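Local coordinates for hemolysin II regulatory protein (Bacillus cereus, PDB 2JJ7) that probably binds DNA through a helix-turn-helix motif as a dimeric transcriptional regulator of the TetR family, governing hemolysin II production, at residues B[82-87]-B[171-176]; B[11-16]-B[56-61]; B[78-83]-B[139-144]. All blocks are in the same frame, centred on the assembly; numbering follows the deposited sequence.

Contact 1: residues B[82-87]-B[171-176]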
loop_
_atom_site.group_PDB
_atom_site.type_symbol
_atom_site.label_atom_id
_atom_site.label_comp_id
_atom_site.label_asym_id
_atom_site.label_seq_id
_atom_site.Cartn_x
_atom_site.Cartn_y
_atom_site.Cartn_z
ATOM N N ALA B 82 -5.500 7.261 -19.904
ATOM C CA ALA B 82 -4.178 6.664 -19.735
ATOM C C ALA B 82 -4.141 5.854 -18.446
ATOM O O ALA B 82 -3.716 4.701 -18.449
ATOM C CB ALA B 82 -3.099 7.725 -19.722
ATOM N N LEU B 83 -4.610 6.442 -17.349
ATOM C CA LEU B 83 -4.594 5.738 -16.069
ATOM C C LEU B 83 -5.506 4.497 -16.052
ATOM O O LEU B 83 -5.142 3.454 -15.475
ATOM C CB LEU B 83 -4.940 6.686 -14.919
ATOM C CG LEU B 83 -4.799 6.109 -13.506
ATOM C CD1 LEU B 83 -3.359 5.749 -13.197
ATOM C CD2 LEU B 83 -5.337 7.099 -12.498
ATOM N N ARG B 84 -6.688 4.614 -16.652
ATOM C CA ARG B 84 -7.587 3.465 -16.741
ATOM C C ARG B 84 -6.901 2.315 -17.476
ATOM O O ARG B 84 -6.989 1.169 -17.044
ATOM C CB ARG B 84 -8.935 3.824 -17.390
ATOM C CG ARG B 84 -10.001 2.750 -17.177
ATOM C CD ARG B 84 -11.421 3.222 -17.462
ATOM N NE ARG B 84 -12.004 4.033 -16.389
ATOM C CZ ARG B 84 -12.641 3.546 -15.324
ATOM N NH1 ARG B 84 -12.768 2.239 -15.164
ATOM N NH2 ARG B 84 -13.154 4.369 -14.413
ATOM N N GLU B 85 -6.185 2.621 -18.554
ATOM C CA GLU B 85 -5.530 1.574 -19.328
ATOM C C GLU B 85 -4.391 0.958 -18.547
ATOM O O GLU B 85 -4.268 -0.277 -18.481
ATOM C CB GLU B 85 -5.022 2.079 -20.680
ATOM C CG GLU B 85 -4.538 0.924 -21.568
ATOM C CD GLU B 85 -4.365 1.304 -23.026
ATOM O OE1 GLU B 85 -4.295 2.504 -23.344
ATOM O OE2 GLU B 85 -4.300 0.388 -23.866
ATOM N N TYR B 86 -3.563 1.821 -17.966
ATOM C CA TYR B 86 -2.465 1.382 -17.128
ATOM C C TYR B 86 -2.980 0.430 -16.033
ATOM O O TYR B 86 -2.471 -0.686 -15.871
ATOM C CB TYR B 86 -1.782 2.601 -16.507
ATOM C CG TYR B 86 -0.795 2.293 -15.408
ATOM C CD1 TYR B 86 -1.217 2.099 -14.087
ATOM C CD2 TYR B 86 0.569 2.206 -15.676
ATOM C CE1 TYR B 86 -0.309 1.817 -13.083
ATOM C CE2 TYR B 86 1.473 1.929 -14.670
ATOM C CZ TYR B 86 1.033 1.733 -13.382
ATOM O OH TYR B 86 1.949 1.466 -12.378
ATOM N N LEU B 87 -3.981 0.889 -15.285
ATOM C CA LEU B 87 -4.531 0.126 -14.169
ATOM C C LEU B 87 -5.202 -1.173 -14.610
ATOM O O LEU B 87 -5.149 -2.171 -13.888
ATOM C CB LEU B 87 -5.543 0.974 -13.377
ATOM C CG LEU B 87 -5.003 2.168 -12.580
ATOM C CD1 LEU B 87 -6.147 2.933 -11.920
ATOM C CD2 LEU B 87 -3.976 1.748 -11.551
ATOM N N ASP B 171 -13.635 -2.724 -10.752
ATOM C CA ASP B 171 -14.046 -1.840 -9.676
ATOM C C ASP B 171 -12.854 -1.211 -9.003
ATOM O O ASP B 171 -12.906 -0.039 -8.622
ATOM C CB ASP B 171 -14.888 -2.587 -8.644
ATOM C CG ASP B 171 -16.224 -3.049 -9.204
ATOM O OD1 ASP B 171 -16.746 -2.438 -10.179
ATOM O OD2 ASP B 171 -16.759 -4.037 -8.654
ATOM N N LEU B 172 -11.783 -1.990 -8.846
ATOM C CA LEU B 172 -10.559 -1.478 -8.260
ATOM C C LEU B 172 -10.021 -0.326 -9.109
ATOM O O LEU B 172 -9.689 0.727 -8.568
ATOM C CB LEU B 172 -9.507 -2.590 -8.089
ATOM C CG LEU B 172 -8.195 -2.183 -7.407
ATOM C CD1 LEU B 172 -8.446 -1.487 -6.039
ATOM C CD2 LEU B 172 -7.266 -3.382 -7.267
ATOM N N VAL B 173 -9.976 -0.532 -10.429
ATOM C CA VAL B 173 -9.553 0.490 -11.395
ATOM C C VAL B 173 -10.419 1.753 -11.256
ATOM O O VAL B 173 -9.886 2.843 -11.075
ATOM C CB VAL B 173 -9.566 -0.052 -12.859
ATOM C CG1 VAL B 173 -9.291 1.079 -13.878
ATOM C CG2 VAL B 173 -8.529 -1.184 -13.034
ATOM N N SER B 174 -11.744 1.583 -11.312
ATOM C CA SER B 174 -12.704 2.685 -11.130
ATOM C C SER B 174 -12.555 3.416 -9.808
ATOM O O SER B 174 -12.599 4.646 -9.775
ATOM C CB SER B 174 -14.140 2.183 -11.247
ATOM O OG SER B 174 -14.442 1.938 -12.597
ATOM N N ARG B 175 -12.403 2.658 -8.723
ATOM C CA ARG B 175 -12.312 3.242 -7.389
ATOM C C ARG B 175 -10.993 3.995 -7.184
ATOM O O ARG B 175 -10.955 5.015 -6.491
ATOM C CB ARG B 175 -12.499 2.177 -6.309
ATOM C CG ARG B 175 -13.892 1.574 -6.259
ATOM C CD ARG B 175 -14.157 0.892 -4.906
ATOM N NE ARG B 175 -14.528 1.861 -3.872
ATOM C CZ ARG B 175 -15.719 1.928 -3.283
ATOM N NH1 ARG B 175 -15.948 2.861 -2.369
ATOM N NH2 ARG B 175 -16.679 1.063 -3.595
ATOM N N ILE B 176 -9.913 3.492 -7.782
ATOM C CA ILE B 176 -8.636 4.203 -7.718
ATOM C C ILE B 176 -8.745 5.576 -8.412
ATOM O O ILE B 176 -8.343 6.597 -7.857
ATOM C CB ILE B 176 -7.477 3.361 -8.284
ATOM C CG1 ILE B 176 -7.126 2.228 -7.314
ATOM C CG2 ILE B 176 -6.256 4.249 -8.563
ATOM C CD1 ILE B 176 -6.119 1.186 -7.882
#
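L87 and V173 form the centre of the apolar part of this contact, at the level where helix 79-96 and helix 169-181 pass with their local axes 9.7 Å apart. V173 presents both of its methyl groups to the other helix. V173 CG2 lies 3.7 Å from L87 CB and also rests against the L87 backbone, 3.6 Å from L87 O, while V173 CG1 reaches the aliphatic part of R84, 3.8 Å from R84 CG. One turn further along, L87 CD1 meets I176 CG2 at 3.6 Å. L87 gets there with CG set anti to its carbonyl carbon (chi1 -68°), leaving CD1 beside the branch methyl of I176. I154 of helix 147-158 touches both L87 and I176, continuing this apolar layer into a third helix.

The polar part sits at the margin. In the R84 conformer described here, one of two deposited, the guanidinium group approaches S174 end-on and almost exactly in its own plane. R84 NH1 donates to S174 OG over 3.1 Å at an N-H...O angle of 157°, and R84 NH2 donates to the same oxygen over 3.3 Å, so one hydroxyl receives a forked pair; the second conformer makes this grip less certain. S174 OG also has a weak bond to A170 O within its own helix.

Elsewhere on helix 169-181, L172 and R175 pack on F163 of the second subunit. With the helices near antiparallel at 145°, this is the antiparallel helix-helix packing of the all-helical TetR C-terminal domain.

Contact 2: residues B[11-16]-B[56-61]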
loop_
_atom_site.group_PDB
_atom_site.type_symbol
_atom_site.label_atom_id
_atom_site.label_comp_id
_atom_site.label_asym_id
_atom_site.label_seq_id
_atom_site.Cartn_x
_atom_site.Cartn_y
_atom_site.Cartn_z
ATOM N N ASN B 11 7.749 -27.038 -16.162
ATOM C CA ASN B 11 7.443 -27.536 -14.829
ATOM C C ASN B 11 8.279 -26.858 -13.735
ATOM O O ASN B 11 7.742 -26.490 -12.685
ATOM C CB ASN B 11 7.588 -29.062 -14.765
ATOM C CG ASN B 11 6.466 -29.777 -15.490
ATOM O OD1 ASN B 11 5.486 -29.158 -15.904
ATOM N ND2 ASN B 11 6.600 -31.085 -15.646
ATOM N N ILE B 12 9.577 -26.683 -13.989
ATOM C CA ILE B 12 10.474 -26.054 -13.014
ATOM C C ILE B 12 10.142 -24.574 -12.804
ATOM O O ILE B 12 10.228 -24.070 -11.685
ATOM C CB ILE B 12 11.965 -26.217 -13.390
ATOM C CG1 ILE B 12 12.384 -27.701 -13.370
ATOM C CG2 ILE B 12 12.873 -25.389 -12.435
ATOM C CD1 ILE B 12 13.676 -27.990 -14.162
ATOM N N LEU B 13 9.767 -23.888 -13.884
ATOM C CA LEU B 13 9.394 -22.482 -13.808
ATOM C C LEU B 13 8.060 -22.261 -13.099
ATOM O O LEU B 13 7.935 -21.322 -12.309
ATOM C CB LEU B 13 9.400 -21.837 -15.194
ATOM C CG LEU B 13 10.808 -21.595 -15.762
ATOM C CD1 LEU B 13 10.755 -21.063 -17.191
ATOM C CD2 LEU B 13 11.620 -20.667 -14.864
ATOM N N LYS B 14 7.074 -23.115 -13.382
ATOM C CA LYS B 14 5.805 -23.121 -12.642
ATOM C C LYS B 14 6.084 -23.279 -11.149
ATOM O O LYS B 14 5.518 -22.556 -10.326
ATOM C CB LYS B 14 4.878 -24.251 -13.119
ATOM C CG LYS B 14 4.135 -23.962 -14.410
ATOM C CD LYS B 14 3.301 -25.143 -14.884
ATOM C CE LYS B 14 2.758 -24.874 -16.292
ATOM N NZ LYS B 14 1.574 -25.704 -16.660
ATOM N N ALA B 15 6.965 -24.222 -10.817
ATOM C CA ALA B 15 7.349 -24.500 -9.426
ATOM C C ALA B 15 8.011 -23.300 -8.766
ATOM O O ALA B 15 7.684 -22.946 -7.636
ATOM C CB ALA B 15 8.274 -25.715 -9.348
ATOM N N ALA B 16 8.951 -22.697 -9.484
ATOM C CA ALA B 16 9.728 -21.580 -8.985
ATOM C C ALA B 16 8.826 -20.349 -8.765
ATOM O O ALA B 16 8.912 -19.701 -7.735
ATOM C CB ALA B 16 10.849 -21.275 -9.932
ATOM N N TYR B 56 15.249 -14.746 -12.472
ATOM C CA TYR B 56 15.213 -13.954 -13.700
ATOM C C TYR B 56 14.249 -14.589 -14.707
ATOM O O TYR B 56 13.407 -13.896 -15.276
ATOM C CB TYR B 56 16.606 -13.813 -14.333
ATOM C CG TYR B 56 17.599 -12.931 -13.589
ATOM C CD1 TYR B 56 17.198 -12.055 -12.581
ATOM C CD2 TYR B 56 18.944 -12.951 -13.932
ATOM C CE1 TYR B 56 18.128 -11.250 -11.920
ATOM C CE2 TYR B 56 19.865 -12.154 -13.288
ATOM C CZ TYR B 56 19.466 -11.313 -12.286
ATOM O OH TYR B 56 20.423 -10.531 -11.666
ATOM N N GLU B 57 14.362 -15.900 -14.903
ATOM C CA GLU B 57 13.520 -16.606 -15.859
ATOM C C GLU B 57 12.036 -16.587 -15.463
ATOM O O GLU B 57 11.161 -16.616 -16.330
ATOM C CB GLU B 57 14.016 -18.041 -16.056
ATOM C CG GLU B 57 15.339 -18.159 -16.800
ATOM C CD GLU B 57 15.312 -17.529 -18.188
ATOM O OE1 GLU B 57 14.306 -17.679 -18.911
ATOM O OE2 GLU B 57 16.303 -16.872 -18.549
ATOM N N VAL B 58 11.769 -16.521 -14.159
ATOM C CA VAL B 58 10.403 -16.400 -13.640
ATOM C C VAL B 58 9.783 -15.062 -14.047
ATOM O O VAL B 58 8.663 -15.027 -14.561
ATOM C CB VAL B 58 10.337 -16.593 -12.106
ATOM C CG1 VAL B 58 9.012 -16.057 -11.535
ATOM C CG2 VAL B 58 10.483 -18.067 -11.780
ATOM N N PHE B 59 10.524 -13.975 -13.846
ATOM C CA PHE B 59 10.090 -12.645 -14.304
ATOM C C PHE B 59 9.902 -12.583 -15.826
ATOM O O PHE B 59 8.938 -12.001 -16.307
ATOM C CB PHE B 59 11.038 -11.556 -13.794
ATOM C CG PHE B 59 10.554 -10.906 -12.516
ATOM C CD1 PHE B 59 9.646 -9.853 -12.565
ATOM C CD2 PHE B 59 10.992 -11.360 -11.272
ATOM C CE1 PHE B 59 9.166 -9.239 -11.369
ATOM C CE2 PHE B 59 10.536 -10.765 -10.086
ATOM C CZ PHE B 59 9.614 -9.700 -10.142
ATOM N N LYS B 60 10.812 -13.224 -16.559
ATOM C CA LYS B 60 10.744 -13.305 -18.014
ATOM C C LYS B 60 9.502 -14.080 -18.483
ATOM O O LYS B 60 8.798 -13.611 -19.362
ATOM C CB LYS B 60 12.020 -13.960 -18.557
ATOM C CG LYS B 60 12.191 -13.911 -20.057
ATOM C CD LYS B 60 13.421 -14.705 -20.455
ATOM C CE LYS B 60 13.808 -14.465 -21.906
ATOM N NZ LYS B 60 14.911 -15.374 -22.335
ATOM N N LYS B 61 9.246 -15.255 -17.900
ATOM C CA LYS B 61 8.105 -16.079 -18.302
ATOM C C LYS B 61 6.766 -15.492 -17.867
ATOM O O LYS B 61 5.814 -15.498 -18.647
ATOM C CB LYS B 61 8.217 -17.520 -17.778
ATOM C CG LYS B 61 7.159 -18.436 -18.399
ATOM C CD LYS B 61 7.373 -19.891 -18.114
ATOM C CE LYS B 61 6.305 -20.746 -18.796
ATOM N NZ LYS B 61 6.371 -20.733 -20.291
#
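E57 brings to L13 the one flat group among the side chains that touch here, its carboxylate, yet neither its faces nor its edge receive anything from residues 11-16. E57 is folded about its CB-CG bond (chi2 -58°), and it is the aliphatic root that is used: L13 CD2 lies 3.7 Å from E57 CB. Everything else is aliphatic too. L13 projects between E57 and K61, one helical turn apart, and divides its two methyls between them, with L13 CD1 placed 3.7 Å from K61 CD. K61 leaves its backbone in an extended course, its methylenes crossing L13, and turns only at the last bond, where NZ has a long, weak ion pair with E10. Deeper in, V58 CG2 meets A16 CB at 3.7 Å, and the same methyl is 4.2 Å from L13 CD2. The small A16 thus lets the valine come close to the backbone of helix 5-23, where I33 of helix 30-37 also touches A16. The local axes run 9.6 Å apart at 97°, nearly perpendicular. This crossing of the first helix by helix 51-62 belongs to the TetR-type DNA-binding domain, whose predicted helix-turn-helix lies between the two in sequence.

Contact 3: residues B[78-83]-B[139-144]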
loop_
_atom_site.group_PDB
_atom_site.type_symbol
_atom_site.label_atom_id
_atom_site.label_comp_id
_atom_site.label_asym_id
_atom_site.label_seq_id
_atom_site.Cartn_x
_atom_site.Cartn_y
_atom_site.Cartn_z
ATOM N N ASN B 78 -4.782 12.189 -22.575
ATOM C CA ASN B 78 -5.961 12.090 -21.716
ATOM C C ASN B 78 -5.528 11.274 -20.490
ATOM O O ASN B 78 -5.374 10.059 -20.584
ATOM C CB ASN B 78 -7.092 11.371 -22.469
ATOM C CG ASN B 78 -8.424 11.380 -21.709
ATOM O OD1 ASN B 78 -8.465 11.276 -20.486
ATOM N ND2 ASN B 78 -9.525 11.481 -22.451
ATOM N N PRO B 79 -5.294 11.946 -19.342
ATOM C CA PRO B 79 -4.774 11.303 -18.132
ATOM C C PRO B 79 -5.695 10.278 -17.485
ATOM O O PRO B 79 -5.204 9.266 -16.982
ATOM C CB PRO B 79 -4.573 12.483 -17.175
ATOM C CG PRO B 79 -4.427 13.654 -18.065
ATOM C CD PRO B 79 -5.353 13.411 -19.178
ATOM N N ILE B 80 -7.004 10.533 -17.472
ATOM C CA ILE B 80 -7.947 9.542 -16.943
ATOM C C ILE B 80 -7.917 8.253 -17.790
ATOM O O ILE B 80 -7.791 7.162 -17.251
ATOM C CB ILE B 80 -9.386 10.112 -16.820
ATOM C CG1 ILE B 80 -9.430 11.191 -15.722
ATOM C CG2 ILE B 80 -10.409 8.989 -16.540
ATOM C CD1 ILE B 80 -10.681 12.124 -15.782
ATOM N N ASN B 81 -8.004 8.382 -19.114
ATOM C CA ASN B 81 -7.931 7.211 -19.982
ATOM C C ASN B 81 -6.588 6.496 -19.927
ATOM O O ASN B 81 -6.538 5.258 -19.915
ATOM C CB ASN B 81 -8.290 7.576 -21.419
ATOM C CG ASN B 81 -9.786 7.782 -21.611
ATOM O OD1 ASN B 81 -10.567 7.778 -20.655
ATOM N ND2 ASN B 81 -10.184 7.966 -22.851
ATOM N N ALA B 82 -5.500 7.261 -19.904
ATOM C CA ALA B 82 -4.178 6.664 -19.735
ATOM C C ALA B 82 -4.141 5.854 -18.446
ATOM O O ALA B 82 -3.716 4.701 -18.449
ATOM C CB ALA B 82 -3.099 7.725 -19.722
ATOM N N LEU B 83 -4.610 6.442 -17.349
ATOM C CA LEU B 83 -4.594 5.738 -16.069
ATOM C C LEU B 83 -5.506 4.497 -16.052
ATOM O O LEU B 83 -5.142 3.454 -15.475
ATOM C CB LEU B 83 -4.940 6.686 -14.919
ATOM C CG LEU B 83 -4.799 6.109 -13.506
ATOM C CD1 LEU B 83 -3.359 5.749 -13.197
ATOM C CD2 LEU B 83 -5.337 7.099 -12.498
ATOM N N GLN B 139 -3.194 18.787 -15.468
ATOM C CA GLN B 139 -4.417 19.091 -16.207
ATOM C C GLN B 139 -5.627 19.410 -15.327
ATOM O O GLN B 139 -6.682 19.782 -15.839
ATOM C CB GLN B 139 -4.761 17.963 -17.165
ATOM C CG GLN B 139 -3.848 17.898 -18.377
ATOM C CD GLN B 139 -4.401 17.003 -19.458
ATOM O OE1 GLN B 139 -5.610 16.777 -19.533
ATOM N NE2 GLN B 139 -3.513 16.474 -20.299
ATOM N N GLY B 140 -5.479 19.259 -14.014
ATOM C CA GLY B 140 -6.533 19.638 -13.064
ATOM C C GLY B 140 -7.541 18.530 -12.843
ATOM O O GLY B 140 -8.645 18.766 -12.371
ATOM N N VAL B 141 -7.142 17.307 -13.156
ATOM C CA VAL B 141 -8.059 16.178 -13.120
ATOM C C VAL B 141 -7.785 15.242 -11.920
ATOM O O VAL B 141 -8.723 14.656 -11.367
ATOM C CB VAL B 141 -8.106 15.485 -14.529
ATOM C CG1 VAL B 141 -7.259 14.235 -14.603
ATOM C CG2 VAL B 141 -9.536 15.233 -14.966
ATOM N N PHE B 142 -6.516 15.144 -11.500
ATOM C CA PHE B 142 -6.137 14.354 -10.324
ATOM C C PHE B 142 -5.777 15.270 -9.151
ATOM O O PHE B 142 -5.174 16.333 -9.335
ATOM C CB PHE B 142 -4.964 13.389 -10.602
ATOM C CG PHE B 142 -5.235 12.351 -11.690
ATOM C CD1 PHE B 142 -6.534 11.893 -11.958
ATOM C CD2 PHE B 142 -4.178 11.827 -12.433
ATOM C CE1 PHE B 142 -6.774 10.950 -12.964
ATOM C CE2 PHE B 142 -4.403 10.874 -13.458
ATOM C CZ PHE B 142 -5.695 10.431 -13.712
ATOM N N HIS B 143 -6.137 14.839 -7.949
ATOM C CA HIS B 143 -5.894 15.620 -6.736
ATOM C C HIS B 143 -5.388 14.712 -5.625
ATOM O O HIS B 143 -6.061 13.750 -5.253
ATOM C CB HIS B 143 -7.173 16.334 -6.314
ATOM C CG HIS B 143 -7.821 17.089 -7.430
ATOM N ND1 HIS B 143 -7.474 18.385 -7.751
ATOM C CD2 HIS B 143 -8.771 16.720 -8.323
ATOM C CE1 HIS B 143 -8.193 18.786 -8.784
ATOM N NE2 HIS B 143 -8.986 17.795 -9.151
ATOM N N PHE B 144 -4.196 15.021 -5.115
ATOM C CA PHE B 144 -3.530 14.201 -4.104
ATOM C C PHE B 144 -2.495 15.025 -3.350
ATOM O O PHE B 144 -1.950 15.972 -3.899
ATOM C CB PHE B 144 -2.883 12.950 -4.749
ATOM C CG PHE B 144 -2.079 13.231 -6.005
ATOM C CD1 PHE B 144 -2.577 12.879 -7.260
ATOM C CD2 PHE B 144 -0.805 13.812 -5.931
ATOM C CE1 PHE B 144 -1.833 13.138 -8.442
ATOM C CE2 PHE B 144 -0.048 14.083 -7.100
ATOM C CZ PHE B 144 -0.564 13.736 -8.352
#
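A helix start and a helix end face each other here within the TetR C-terminal domain: P79 opens helix 79-96 behind the N-cap residue N78, and V141 and F142 follow the Schellman motif at G140 that ends helix 129-138. G140 has the positive phi (86°) of that motif, with two bonds running back into the last turn. N78 OD1 caps helix 79-96 by accepting from N81 N, 3.2 Å away in an almost straight bond (177°), although the donor stands well above the carbonyl plane.

Between the segments, the side-chain amide of Q139 lies against the CG-CD side of the proline ring, Q139 OE1 being 3.4 Å from P79 CD. NE2 of that amide is bonded to E135 OE2 and to F77 O, which fixes the group in place and ties the end of one helix to the residues leading into the other.

F142 inserts the far end of its ring among P79, I80 and L83. With CG anti to the carbonyl carbon (chi1 -60°), the ring extends toward the first turn of helix 79-96. L83 CD2 approaches F142 CZ obliquely at 3.6 Å, and I80 CG1 comes within 3.8 Å of F142 CE1. P79 O lies at the ring edge, 3.5 Å from F142 CZ, while also accepting the backbone bond from L83 N. L180 of helix 169-181 touches F142 as well, so side chains of two helices meet this ring.

V141 covers one face of the ring and also reaches the helix. V141 CG1 sits 3.6 Å above the plane of the F142 ring, offset toward the rim, and V141 CG2 presses against I80 CD1 at a tight 3.4 Å.

In the fold
Contacts 1 and 3 are neighbours on helix 79-96, sharing A82 and L83, with centres 11 Å apart. Contact 3 sets the beginning of that helix against the loop after helix 129-138, and contact 1 joins its next turns to helix 169-181. L83, which meets F142 in contact 3, also touches I177 and L180 of helix 169-181, just beyond the segment of contact 1. Contact 2 stands apart in the DNA-binding domain, across the centre of the chain: its centre is 28 Å from that of contact 1 and 36 Å from that of contact 3, with nearest atoms about 13 and 20 Å away. It closes in sequence before the other two open, in keeping with the two-domain TetR architecture.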